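Local coordinates for protein UDP-N-Acetylglucosamine 2-Epimerase (Thermus thermophilus, PDB 1V4V) that probably catalyses the epimerisation of UDP-N-acetylglucosamine at C2 of its sugar, giving UDP-N-acetylmannosamine, at residues M5-L10 / K35-L40; A18-P23 / T174-V179; R61-M66 / A77-Q82; P73-R78 / T101-A106; L309-L314 / K345-D350. All blocks are in the same frame, centred on the assembly; numbering follows the deposited sequence.

Contact 1: M5-L10 / K35-L40; sequences MKRVVL and KPLVLL
Val9, Leu10, Pro36, Leu37 and Leu39 carry the side-chain packing between two neighbouring parallel strands of a beta-alpha-beta unit, in which helix 15-29 links strand 6-12 to strand 34-40. The unit belongs to the Rossmann-like sheet of the N-terminal half of a GT-B fold. Along each strand the side chains alternate between the two faces. On the face shared by Leu10 and Pro36, the leucine runs alongside the proline ring in the same direction, its CD1 4.1 Å from Pro36 CB; Tyr25 of helix 15-29 packs on both. Leu10 CG stands anti to the carbonyl carbon (chi1 -68°), and the branch ending in CD1 also comes to 3.4 Å from Leu37 O. On the other face Val9 turns CG1 anti to its own N (chi1 179°), which sends that methyl across to Leu39 CB at 3.7 Å, while CG2 meets Leu37 CB at 4.2 Å. Farther out, Arg7 and Lys35 run side by side in the same direction, but the modelled approach of their charged ends is too close to be trusted. The backbone stitches the pair together through five N-H...O bonds. Both backbone polar atoms of Val8 turn to strand 34-40, N to Lys35 O and O to Leu37 N, and the straightest bond is the 2.7 Å one from Leu10 N to Leu37 O.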
# COMPACT_ATOMS: atom_id res chain seq x y z
N MSE A 5 -24.13 11.62 13.55
CA MSE A 5 -23.53 10.75 14.56
C MSE A 5 -22.18 10.21 14.10
O MSE A 5 -21.26 10.04 14.91
CB MSE A 5 -24.47 9.58 14.89
CG MSE A 5 -24.36 8.37 13.95
SE MSE A 5 -25.27 8.54 12.25
CE MSE A 5 -26.50 7.06 12.43
N LYS A 6 -22.05 9.93 12.80
CA LYS A 6 -20.80 9.41 12.26
C LYS A 6 -19.83 10.56 11.99
O LYS A 6 -20.24 11.66 11.62
CB LYS A 6 -21.05 8.65 10.95
CG LYS A 6 -21.99 7.45 11.06
CD LYS A 6 -21.46 6.40 12.02
CE LYS A 6 -22.16 5.06 11.80
NZ LYS A 6 -23.64 5.17 11.83
N ARG A 7 -18.54 10.30 12.18
CA ARG A 7 -17.54 11.33 11.94
C ARG A 7 -16.60 10.92 10.81
O ARG A 7 -16.07 9.80 10.79
CB ARG A 7 -16.75 11.60 13.23
CG ARG A 7 -17.64 11.90 14.43
CD ARG A 7 -16.84 12.44 15.61
NE ARG A 7 -17.57 12.37 16.87
CZ ARG A 7 -18.76 12.91 17.09
NH1 ARG A 7 -19.40 13.57 16.13
NH2 ARG A 7 -19.34 12.79 18.29
N VAL A 8 -16.40 11.83 9.86
CA VAL A 8 -15.54 11.57 8.71
C VAL A 8 -14.40 12.57 8.71
O VAL A 8 -14.61 13.77 8.53
CB VAL A 8 -16.32 11.70 7.38
CG1 VAL A 8 -15.42 11.40 6.20
CG2 VAL A 8 -17.50 10.76 7.40
N VAL A 9 -13.19 12.08 8.92
CA VAL A 9 -12.03 12.96 8.97
C VAL A 9 -11.32 13.06 7.63
O VAL A 9 -10.96 12.04 7.03
CB VAL A 9 -11.01 12.47 10.04
CG1 VAL A 9 -9.78 13.39 10.06
CG2 VAL A 9 -11.67 12.45 11.42
N LEU A 10 -11.16 14.28 7.15
CA LEU A 10 -10.44 14.51 5.90
C LEU A 10 -9.05 14.96 6.34
O LEU A 10 -8.91 15.97 7.02
CB LEU A 10 -11.10 15.62 5.07
CG LEU A 10 -12.47 15.30 4.48
CD1 LEU A 10 -13.53 15.35 5.57
CD2 LEU A 10 -12.79 16.33 3.39
N LYS A 35 -20.77 13.97 10.00
CA LYS A 35 -20.14 15.22 10.38
C LYS A 35 -18.70 15.16 9.88
O LYS A 35 -17.93 14.29 10.30
CB LYS A 35 -20.16 15.42 11.89
CG LYS A 35 -19.41 16.67 12.33
CD LYS A 35 -19.77 17.09 13.74
CE LYS A 35 -19.39 16.03 14.75
NZ LYS A 35 -19.85 16.38 16.13
N PRO A 36 -18.33 16.07 8.97
CA PRO A 36 -16.96 16.07 8.45
C PRO A 36 -16.03 16.83 9.39
O PRO A 36 -16.44 17.79 10.04
CB PRO A 36 -17.12 16.76 7.10
CG PRO A 36 -18.16 17.81 7.42
CD PRO A 36 -19.17 17.06 8.27
N LEU A 37 -14.78 16.39 9.46
CA LEU A 37 -13.78 17.04 10.29
C LEU A 37 -12.49 17.13 9.48
O LEU A 37 -12.26 16.31 8.59
CB LEU A 37 -13.51 16.23 11.56
CG LEU A 37 -14.66 16.04 12.55
CD1 LEU A 37 -14.20 15.09 13.64
CD2 LEU A 37 -15.09 17.38 13.14
N VAL A 38 -11.66 18.11 9.80
CA VAL A 38 -10.40 18.28 9.08
C VAL A 38 -9.18 18.15 9.97
O VAL A 38 -9.06 18.82 11.00
CB VAL A 38 -10.35 19.66 8.37
CG1 VAL A 38 -8.96 19.92 7.81
CG2 VAL A 38 -11.37 19.71 7.26
N LEU A 39 -8.27 17.28 9.56
CA LEU A 39 -7.01 17.06 10.26
C LEU A 39 -5.91 17.53 9.31
O LEU A 39 -5.73 16.93 8.25
CB LEU A 39 -6.80 15.57 10.56
CG LEU A 39 -5.40 15.19 11.06
CD1 LEU A 39 -5.11 15.86 12.40
CD2 LEU A 39 -5.29 13.68 11.19
N LEU A 40 -5.21 18.60 9.67
CA LEU A 40 -4.12 19.08 8.82
C LEU A 40 -2.90 18.24 9.12
O LEU A 40 -2.63 17.92 10.28
CB LEU A 40 -3.83 20.56 9.08
CG LEU A 40 -5.01 21.49 8.78
CD1 LEU A 40 -4.55 22.94 8.86
CD2 LEU A 40 -5.58 21.19 7.40

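Contact 2: A18-P23 / T174-V179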
# COMPACT_ATOMS: atom_id res chain seq x y z
N ALA A 18 -6.10 20.64 -0.21
CA ALA A 18 -7.23 21.31 0.44
C ALA A 18 -8.28 21.72 -0.59
O ALA A 18 -9.48 21.55 -0.38
CB ALA A 18 -6.72 22.54 1.21
N THR A 19 -7.81 22.25 -1.72
CA THR A 19 -8.70 22.69 -2.78
C THR A 19 -9.56 21.55 -3.32
O THR A 19 -10.76 21.71 -3.52
CB THR A 19 -7.90 23.30 -3.96
OG1 THR A 19 -7.21 24.47 -3.50
CG2 THR A 19 -8.82 23.67 -5.10
N LYS A 20 -8.94 20.40 -3.56
CA LYS A 20 -9.67 19.26 -4.09
C LYS A 20 -10.56 18.58 -3.05
O LYS A 20 -11.51 17.88 -3.40
CB LYS A 20 -8.70 18.25 -4.69
CG LYS A 20 -7.93 18.78 -5.90
CD LYS A 20 -7.02 17.72 -6.48
CE LYS A 20 -6.22 18.26 -7.67
NZ LYS A 20 -7.11 18.73 -8.76
N MSE A 21 -10.25 18.80 -1.77
CA MSE A 21 -11.03 18.18 -0.70
C MSE A 21 -12.19 19.04 -0.21
O MSE A 21 -13.19 18.51 0.30
CB MSE A 21 -10.12 17.82 0.47
CG MSE A 21 -9.16 16.68 0.17
SE MSE A 21 -10.04 14.99 -0.11
CE MSE A 21 -9.22 14.01 1.35
N ALA A 22 -12.08 20.36 -0.36
CA ALA A 22 -13.12 21.29 0.07
C ALA A 22 -14.51 20.89 -0.43
O ALA A 22 -15.48 20.89 0.34
CB ALA A 22 -12.78 22.71 -0.38
N PRO A 23 -14.64 20.54 -1.72
CA PRO A 23 -15.94 20.14 -2.26
C PRO A 23 -16.51 18.91 -1.55
O PRO A 23 -17.72 18.78 -1.38
CB PRO A 23 -15.64 19.86 -3.73
CG PRO A 23 -14.49 20.77 -4.02
CD PRO A 23 -13.63 20.63 -2.80
N THR A 174 -15.81 8.82 -9.99
CA THR A 174 -16.44 10.07 -9.60
C THR A 174 -16.20 11.28 -10.49
O THR A 174 -16.97 12.24 -10.45
CB THR A 174 -15.99 10.47 -8.19
OG1 THR A 174 -14.58 10.75 -8.22
CG2 THR A 174 -16.26 9.35 -7.20
N GLY A 175 -15.14 11.24 -11.29
CA GLY A 175 -14.80 12.41 -12.09
C GLY A 175 -13.90 13.20 -11.15
O GLY A 175 -13.68 12.76 -10.02
N GLN A 176 -13.40 14.36 -11.56
CA GLN A 176 -12.51 15.13 -10.70
C GLN A 176 -13.18 16.14 -9.77
O GLN A 176 -14.00 16.95 -10.21
CB GLN A 176 -11.45 15.84 -11.55
CG GLN A 176 -10.61 14.89 -12.38
CD GLN A 176 -9.35 15.55 -12.92
OE1 GLN A 176 -8.82 15.15 -13.95
NE2 GLN A 176 -8.87 16.56 -12.21
N THR A 177 -12.83 16.10 -8.49
CA THR A 177 -13.41 17.05 -7.55
C THR A 177 -12.87 18.44 -7.86
O THR A 177 -13.43 19.45 -7.43
CB THR A 177 -13.08 16.70 -6.08
OG1 THR A 177 -11.67 16.74 -5.87
CG2 THR A 177 -13.61 15.31 -5.74
N GLY A 178 -11.77 18.49 -8.62
CA GLY A 178 -11.18 19.76 -9.00
C GLY A 178 -12.18 20.63 -9.73
O GLY A 178 -12.15 21.86 -9.62
N VAL A 179 -13.08 20.00 -10.48
CA VAL A 179 -14.11 20.73 -11.22
C VAL A 179 -15.02 21.43 -10.21
O VAL A 179 -15.29 22.62 -10.34
CB VAL A 179 -14.95 19.77 -12.09
CG1 VAL A 179 -16.03 20.54 -12.84
CG2 VAL A 179 -14.05 19.04 -13.07
O HOH W 1 -9.45 16.81 -9.28
O HOH W 2 -6.87 18.25 -11.56
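A chi1 of 62° places Thr177 OG1 between its own backbone N and carbonyl carbon, where the hydroxyl meets Lys20 O, while Lys20 sends its chain out straight and bends only at the last torsion (chi4 -59°), turning NZ toward Gln176 and Gly178. These groups join helix 15-29, the first helix of the Rossmann-like N-terminal domain in this GT-B fold, to the start of helix 177-188, about 150 residues later. The direct bond is short, 2.7 Å from Thr177 OG1 to Lys20 O, and the hydroxyl is the donor. It approaches well off the axis of the carbonyl, tilted slightly from its plane. Lys20 CB also lies against the same hydroxyl, 3.5 Å from Thr177 OG1. Pro23, whose lack of an N-H goes with a kink in its helix, brings CG to 3.8 Å from Thr177 O.

The rest of the contact runs through water. Lys20 NZ and Gln176 NE2 are both donors and stay 4.4 Å apart; two waters sit between them as acceptors and turn a pair that could not bond directly into a bridge. Lys20 NZ also has a long, weak ion pair with Glu122. Gly178 has no side chain, and a CB there would come tight against Lys20 NZ. Its backbone N completes the network, donating to the first of the waters at 2.9 Å.

Contact 3: R61-M66 / A77-Q82; sequences RNLDVM and ARILPQ
Gln82 and Asp64 make the tight centre of this contact, where the chain leaving edge strand 61-62 of the Rossmann-like N-terminal sheet runs along helix 72-89, the next helix of the fold. The side-chain amide of Gln82 pairs with the backbone of one residue: OE1 takes the N-H of Asp64 at 2.6 Å, and NE2 donates almost straight to Asp64 O at 2.9 Å, the oxygen lying in the amide plane. The other N-H of NE2 goes to Arg78 O, which fixes the rotation of the amide. Beside it, Leu63 CD1 meets Ile79 CG2, and Val65 CG2 packs on Ile79 CD1 at 3.7 Å. An alanine here removes the amide, and Asp64 N would probably be left without this partner, its backbone less firmly fixed on the helix.

Toward the exposed Asp64 side chain the fit is looser. A water bridges Arg61 NH2 and Gln82 O. Arg78 NE makes only a weak bond to Asp64 O, and the salt bridge from Asp64 OD2 to Arg78 NH2 is long at 3.5 Å, with carboxylate and guanidinium planes 79° apart. Met66 covers one guanidinium face, its CG 3.9 Å from Arg78 CZ.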
# COMPACT_ATOMS: atom_id res chain seq x y z
N ARG A 61 -8.02 19.82 13.85
CA ARG A 61 -6.81 19.39 14.53
C ARG A 61 -5.62 19.46 13.57
O ARG A 61 -5.80 19.45 12.35
CB ARG A 61 -6.99 17.96 15.05
CG ARG A 61 -5.84 17.42 15.87
CD ARG A 61 -6.32 16.34 16.83
NE ARG A 61 -5.22 15.65 17.50
CZ ARG A 61 -5.37 14.88 18.57
NH1 ARG A 61 -6.58 14.71 19.10
NH2 ARG A 61 -4.32 14.28 19.11
N ASN A 62 -4.42 19.55 14.12
CA ASN A 62 -3.20 19.62 13.32
C ASN A 62 -2.15 18.67 13.86
O ASN A 62 -2.03 18.50 15.08
CB ASN A 62 -2.61 21.04 13.36
CG ASN A 62 -3.58 22.10 12.92
OD1 ASN A 62 -4.57 22.39 13.60
ND2 ASN A 62 -3.32 22.69 11.76
N LEU A 63 -1.39 18.04 12.97
CA LEU A 63 -0.32 17.15 13.42
C LEU A 63 0.90 18.04 13.66
O LEU A 63 0.96 19.15 13.14
CB LEU A 63 0.00 16.10 12.36
CG LEU A 63 -1.10 15.09 12.03
CD1 LEU A 63 -0.54 14.02 11.08
CD2 LEU A 63 -1.60 14.44 13.32
N ASP A 64 1.85 17.56 14.44
CA ASP A 64 3.05 18.34 14.73
C ASP A 64 4.14 17.90 13.76
O ASP A 64 4.73 16.84 13.91
CB ASP A 64 3.48 18.10 16.19
CG ASP A 64 4.60 19.01 16.62
OD1 ASP A 64 4.77 19.19 17.85
OD2 ASP A 64 5.32 19.54 15.75
N VAL A 65 4.40 18.74 12.76
CA VAL A 65 5.39 18.44 11.74
C VAL A 65 6.54 19.44 11.69
O VAL A 65 6.32 20.65 11.73
CB VAL A 65 4.71 18.38 10.34
CG1 VAL A 65 5.74 18.08 9.27
CG2 VAL A 65 3.61 17.33 10.35
N MSE A 66 7.76 18.93 11.58
CA MSE A 66 8.95 19.77 11.51
C MSE A 66 8.92 20.60 10.23
O MSE A 66 8.30 20.20 9.24
CB MSE A 66 10.23 18.91 11.52
CG MSE A 66 10.35 17.92 12.67
SE MSE A 66 12.00 16.86 12.58
CE MSE A 66 12.57 17.31 10.80
N ALA A 77 7.98 7.91 10.33
CA ALA A 77 7.98 7.54 11.74
C ALA A 77 7.41 8.67 12.60
O ALA A 77 6.76 8.42 13.61
CB ALA A 77 9.39 7.20 12.19
N ARG A 78 7.66 9.90 12.18
CA ARG A 78 7.18 11.08 12.90
C ARG A 78 5.67 11.24 12.76
O ARG A 78 4.98 11.66 13.69
CB ARG A 78 7.88 12.34 12.36
CG ARG A 78 7.36 13.65 12.93
CD ARG A 78 8.38 14.29 13.85
NE ARG A 78 7.85 15.48 14.52
CZ ARG A 78 8.46 16.11 15.51
NH1 ARG A 78 9.63 15.67 15.96
NH2 ARG A 78 7.90 17.17 16.07
N ILE A 79 5.15 10.90 11.58
CA ILE A 79 3.73 11.03 11.30
C ILE A 79 2.84 9.92 11.86
O ILE A 79 1.81 10.18 12.47
CB ILE A 79 3.47 11.09 9.78
CG1 ILE A 79 4.13 12.33 9.18
CG2 ILE A 79 1.98 11.02 9.48
CD1 ILE A 79 3.60 13.65 9.73
N LEU A 80 3.25 8.67 11.65
CA LEU A 80 2.45 7.52 12.04
C LEU A 80 1.79 7.48 13.43
O LEU A 80 0.57 7.36 13.52
CB LEU A 80 3.26 6.23 11.84
CG LEU A 80 2.46 4.93 11.92
CD1 LEU A 80 1.36 4.94 10.85
CD2 LEU A 80 3.39 3.74 11.70
N PRO A 81 2.57 7.59 14.51
CA PRO A 81 1.98 7.54 15.85
C PRO A 81 1.00 8.67 16.17
O PRO A 81 -0.10 8.42 16.67
CB PRO A 81 3.20 7.57 16.78
CG PRO A 81 4.31 7.01 15.92
CD PRO A 81 4.04 7.69 14.60
N GLN A 82 1.41 9.90 15.91
CA GLN A 82 0.54 11.02 16.22
C GLN A 82 -0.70 11.04 15.33
O GLN A 82 -1.73 11.57 15.73
CB GLN A 82 1.31 12.34 16.09
CG GLN A 82 1.79 12.69 14.70
CD GLN A 82 2.43 14.06 14.66
OE1 GLN A 82 1.88 15.03 15.19
NE2 GLN A 82 3.60 14.15 14.04
O HOH W 3 -1.97 13.36 17.75

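Contact 4: P73-R78 / T101-A106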
# COMPACT_ATOMS: atom_id res chain seq x y z
N PRO A 73 12.26 7.90 5.83
CA PRO A 73 11.92 6.98 6.93
C PRO A 73 11.61 7.73 8.23
O PRO A 73 10.71 7.34 8.98
CB PRO A 73 13.17 6.11 7.06
CG PRO A 73 13.70 6.08 5.65
CD PRO A 73 13.54 7.52 5.20
N ASP A 74 12.36 8.79 8.50
CA ASP A 74 12.14 9.57 9.71
C ASP A 74 10.82 10.32 9.66
O ASP A 74 10.12 10.42 10.67
CB ASP A 74 13.30 10.54 9.93
CG ASP A 74 14.63 9.82 10.11
OD1 ASP A 74 14.75 9.04 11.09
OD2 ASP A 74 15.54 10.01 9.28
N LEU A 75 10.47 10.85 8.49
CA LEU A 75 9.20 11.56 8.36
C LEU A 75 8.04 10.62 8.64
O LEU A 75 7.14 10.94 9.41
CB LEU A 75 9.04 12.16 6.96
CG LEU A 75 7.63 12.71 6.71
CD1 LEU A 75 7.39 13.91 7.63
CD2 LEU A 75 7.45 13.11 5.26
N ALA A 76 8.05 9.45 8.00
CA ALA A 76 6.98 8.49 8.19
C ALA A 76 6.84 8.11 9.67
O ALA A 76 5.73 8.00 10.19
CB ALA A 76 7.23 7.23 7.36
N ALA A 77 7.98 7.91 10.33
CA ALA A 77 7.98 7.54 11.74
C ALA A 77 7.41 8.67 12.60
O ALA A 77 6.76 8.42 13.61
CB ALA A 77 9.39 7.20 12.19
N ARG A 78 7.66 9.90 12.18
CA ARG A 78 7.18 11.08 12.90
C ARG A 78 5.67 11.24 12.76
O ARG A 78 4.98 11.66 13.69
CB ARG A 78 7.88 12.34 12.36
CG ARG A 78 7.36 13.65 12.93
CD ARG A 78 8.38 14.29 13.85
NE ARG A 78 7.85 15.48 14.52
CZ ARG A 78 8.46 16.11 15.51
NH1 ARG A 78 9.63 15.67 15.96
NH2 ARG A 78 7.90 17.17 16.07
N THR A 101 1.51 11.50 -1.44
CA THR A 101 2.66 11.81 -0.59
C THR A 101 2.91 10.73 0.47
O THR A 101 2.03 9.92 0.76
CB THR A 101 2.51 13.15 0.15
OG1 THR A 101 1.41 13.06 1.06
CG2 THR A 101 2.27 14.29 -0.83
N LEU A 102 4.11 10.76 1.05
CA LEU A 102 4.48 9.82 2.10
C LEU A 102 3.55 10.02 3.30
O LEU A 102 3.10 9.06 3.93
CB LEU A 102 5.93 10.06 2.51
CG LEU A 102 6.60 9.07 3.47
CD1 LEU A 102 6.79 7.75 2.77
CD2 LEU A 102 7.95 9.61 3.92
N THR A 103 3.25 11.28 3.61
CA THR A 103 2.37 11.59 4.74
C THR A 103 0.99 11.00 4.52
O THR A 103 0.38 10.47 5.45
CB THR A 103 2.26 13.11 4.95
OG1 THR A 103 3.56 13.64 5.24
CG2 THR A 103 1.32 13.43 6.12
N THR A 104 0.49 11.06 3.29
CA THR A 104 -0.82 10.51 2.99
C THR A 104 -0.86 9.02 3.28
O THR A 104 -1.83 8.52 3.86
CB THR A 104 -1.22 10.79 1.52
OG1 THR A 104 -1.61 12.16 1.40
CG2 THR A 104 -2.37 9.89 1.09
N PHE A 105 0.18 8.29 2.88
CA PHE A 105 0.18 6.86 3.17
C PHE A 105 0.31 6.61 4.67
O PHE A 105 -0.36 5.74 5.22
CB PHE A 105 1.32 6.12 2.46
CG PHE A 105 1.48 4.71 2.94
CD1 PHE A 105 0.45 3.79 2.79
CD2 PHE A 105 2.62 4.32 3.66
CE1 PHE A 105 0.54 2.50 3.34
CE2 PHE A 105 2.71 3.04 4.21
CZ PHE A 105 1.67 2.13 4.05
N ALA A 106 1.18 7.38 5.32
CA ALA A 106 1.38 7.20 6.75
C ALA A 106 0.07 7.39 7.50
O ALA A 106 -0.22 6.67 8.45
CB ALA A 106 2.43 8.19 7.26
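Leu102 O accepts from Ala106 N at 2.9 Å, and this turn of helix 102-113 puts the side chains of both residues on the flank that meets helix 72-89. At the start of the same helix Thr101 serves as N-cap: its OG1 takes the N-H of Thr104 at 3.1 Å, satisfying a donor that the first turn would otherwise leave without a helical acceptor. Between the helices the contact is apolar and rests largely on one methyl group. Leu102 CD2 touches Leu75 CD2 at 3.8 Å and Ala76 CB at 4.2 Å, and it lies close to Ala76 N as well. Leu75 and Leu102 both hold CG anti to the backbone N (chi1 171° and -172°), and the two side chains slide past one another in opposite directions. Leu75 CD2 also lies 3.9 Å from Thr103 OG1, the two side chains crossing at about a right angle. One turn on from Leu102, Ala106 meets Ala76, and these small residues let the backbones draw together: their CA atoms are 5.9 Å apart, and Ala106 CB faces Ala76 O. The second subunit adds to the packing, its Leu80 on Ala76 and its Trp109 on Leu102. The axes of the two short segments approach to 9.4 Å and cross at -39°, a packing of neighbouring helices on one face of a Rossmann-like sheet, here also part of the homodimer interface.

Contact 5: L309-L314 / K345-D350; sequences LKAGIL and KNPYGD
Ala311 and Pro347 bring the two backbones nearest, their CA atoms 6.4 Å apart, where a helix end meets an irregular loop. Helix 306-311 stops in a Schellman motif: Gly312 takes a positive phi of 80° and bonds back into the last turn, after which Ile313 points its side chain toward the loop. Across from it, segment 345-350 is folded by an Asx turn. Asn346 OD1 accepts from Tyr348 N at 2.6 Å, in the carbonyl plane, while Gly349 N approaches Asn346 OD1 from above that plane, at 3.2 Å.

Pro347, at the corner of that turn, offers its ring to both Ala311 and Ile313. Its CD and CG lie against Ala311 CB, CD at 3.8 Å, and CD also meets Ile313 CD1 at 3.9 Å. Helix 306-311 belongs to the C-terminal Rossmann-like half of the GT-B fold, and segment 345-350 lies in the loop between helices 335-343 and 353-364, where the Tyr348 backbone bonds to Gln176. The first torsion of Ile313 (chi1 56°) sets CG1 between N and carbonyl carbon, and the extended branch beyond it carries CD1 to both Pro347 and Tyr348. A glycine in place of Pro347 would probably open a gap beside Ala311 and uncover one face of the Tyr348 ring, where Pro347 CG sits over the centre. Ile313 CD1 reaches Tyr348 obliquely, 3.8 Å from CE2.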
# COMPACT_ATOMS: atom_id res chain seq x y z
N LEU A 309 -9.53 19.18 -26.51
CA LEU A 309 -9.75 19.45 -27.92
C LEU A 309 -10.84 18.53 -28.45
O LEU A 309 -11.76 18.96 -29.14
CB LEU A 309 -8.45 19.23 -28.71
CG LEU A 309 -8.45 19.67 -30.18
CD1 LEU A 309 -8.71 21.17 -30.26
CD2 LEU A 309 -7.11 19.33 -30.81
N LYS A 310 -10.74 17.25 -28.10
CA LYS A 310 -11.71 16.25 -28.53
C LYS A 310 -13.12 16.58 -28.02
O LYS A 310 -14.10 16.44 -28.75
CB LYS A 310 -11.29 14.87 -28.03
CG LYS A 310 -12.29 13.76 -28.33
CD LYS A 310 -11.86 12.45 -27.69
CE LYS A 310 -12.93 11.37 -27.86
NZ LYS A 310 -12.54 10.09 -27.19
N ALA A 311 -13.21 17.04 -26.78
CA ALA A 311 -14.50 17.37 -26.18
C ALA A 311 -15.10 18.66 -26.75
O ALA A 311 -16.29 18.91 -26.59
CB ALA A 311 -14.36 17.49 -24.66
N GLY A 312 -14.27 19.47 -27.40
CA GLY A 312 -14.76 20.72 -27.97
C GLY A 312 -14.92 21.84 -26.96
O GLY A 312 -15.76 22.72 -27.13
N ILE A 313 -14.10 21.81 -25.91
CA ILE A 313 -14.16 22.82 -24.87
C ILE A 313 -13.13 23.93 -25.10
O ILE A 313 -13.14 24.96 -24.43
CB ILE A 313 -13.92 22.20 -23.48
CG1 ILE A 313 -12.58 21.44 -23.47
CG2 ILE A 313 -15.05 21.24 -23.13
CD1 ILE A 313 -12.24 20.82 -22.12
N LEU A 314 -12.24 23.71 -26.06
CA LEU A 314 -11.21 24.69 -26.37
C LEU A 314 -10.94 24.72 -27.86
O LEU A 314 -11.26 23.78 -28.59
CB LEU A 314 -9.91 24.36 -25.62
CG LEU A 314 -9.16 23.08 -26.02
CD1 LEU A 314 -8.36 23.32 -27.29
CD2 LEU A 314 -8.22 22.67 -24.90
N LYS A 345 -19.79 18.81 -23.09
CA LYS A 345 -19.67 18.00 -21.88
C LYS A 345 -18.23 18.09 -21.38
O LYS A 345 -17.29 17.88 -22.13
CB LYS A 345 -20.02 16.54 -22.19
CG LYS A 345 -19.83 15.60 -21.01
CD LYS A 345 -19.99 14.15 -21.42
CE LYS A 345 -19.62 13.21 -20.28
NZ LYS A 345 -20.46 13.45 -19.07
N ASN A 346 -18.07 18.42 -20.10
CA ASN A 346 -16.73 18.52 -19.52
C ASN A 346 -16.17 17.11 -19.41
O ASN A 346 -16.74 16.27 -18.71
CB ASN A 346 -16.81 19.15 -18.12
CG ASN A 346 -15.44 19.37 -17.51
OD1 ASN A 346 -14.60 18.47 -17.51
ND2 ASN A 346 -15.21 20.56 -16.98
N PRO A 347 -15.05 16.82 -20.09
CA PRO A 347 -14.44 15.49 -20.07
C PRO A 347 -13.71 15.15 -18.77
O PRO A 347 -13.19 14.05 -18.63
CB PRO A 347 -13.49 15.54 -21.25
CG PRO A 347 -12.97 16.95 -21.15
CD PRO A 347 -14.24 17.75 -20.90
N TYR A 348 -13.69 16.09 -17.82
CA TYR A 348 -13.00 15.87 -16.55
C TYR A 348 -13.94 15.56 -15.39
O TYR A 348 -13.55 14.89 -14.43
CB TYR A 348 -12.17 17.09 -16.19
CG TYR A 348 -11.31 17.60 -17.32
CD1 TYR A 348 -10.22 16.86 -17.79
CD2 TYR A 348 -11.59 18.82 -17.94
CE1 TYR A 348 -9.44 17.33 -18.85
CE2 TYR A 348 -10.82 19.29 -18.99
CZ TYR A 348 -9.75 18.54 -19.45
OH TYR A 348 -8.99 19.01 -20.50
N GLY A 349 -15.17 16.05 -15.47
CA GLY A 349 -16.13 15.81 -14.41
C GLY A 349 -17.34 16.72 -14.57
O GLY A 349 -17.25 17.73 -15.26
N ASP A 350 -18.45 16.38 -13.92
CA ASP A 350 -19.67 17.17 -14.03
C ASP A 350 -19.85 18.21 -12.93
O ASP A 350 -20.94 18.77 -12.78
CB ASP A 350 -20.89 16.24 -14.08
CG ASP A 350 -21.07 15.40 -12.82
OD1 ASP A 350 -21.90 14.47 -12.84
OD2 ASP A 350 -20.38 15.67 -11.81

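Overall arrangement
The five contacts show how a GT-B protein is assembled from local pieces. Contacts 1 and 3, centred 17 Å apart, share a sheet, where Leu40 is probably hydrogen-bonded through N and O to Arg61 and Leu63. Contacts 3 and 4, centred 9 Å apart, both use helix 72-89 and reach the second subunit. Contact 2 touches contact 1 through Leu10 and Met21, and contact 5 through the probable bond of Gln176 N to Tyr348 O at 2.9 Å, which fits a position between the two halves. Glycerol, probably from the crystallisation liquor, lies about 4 Å from Gly178 and about 3 Å from the Tyr348 side chain, and may mark a pocket in the interdomain cleft.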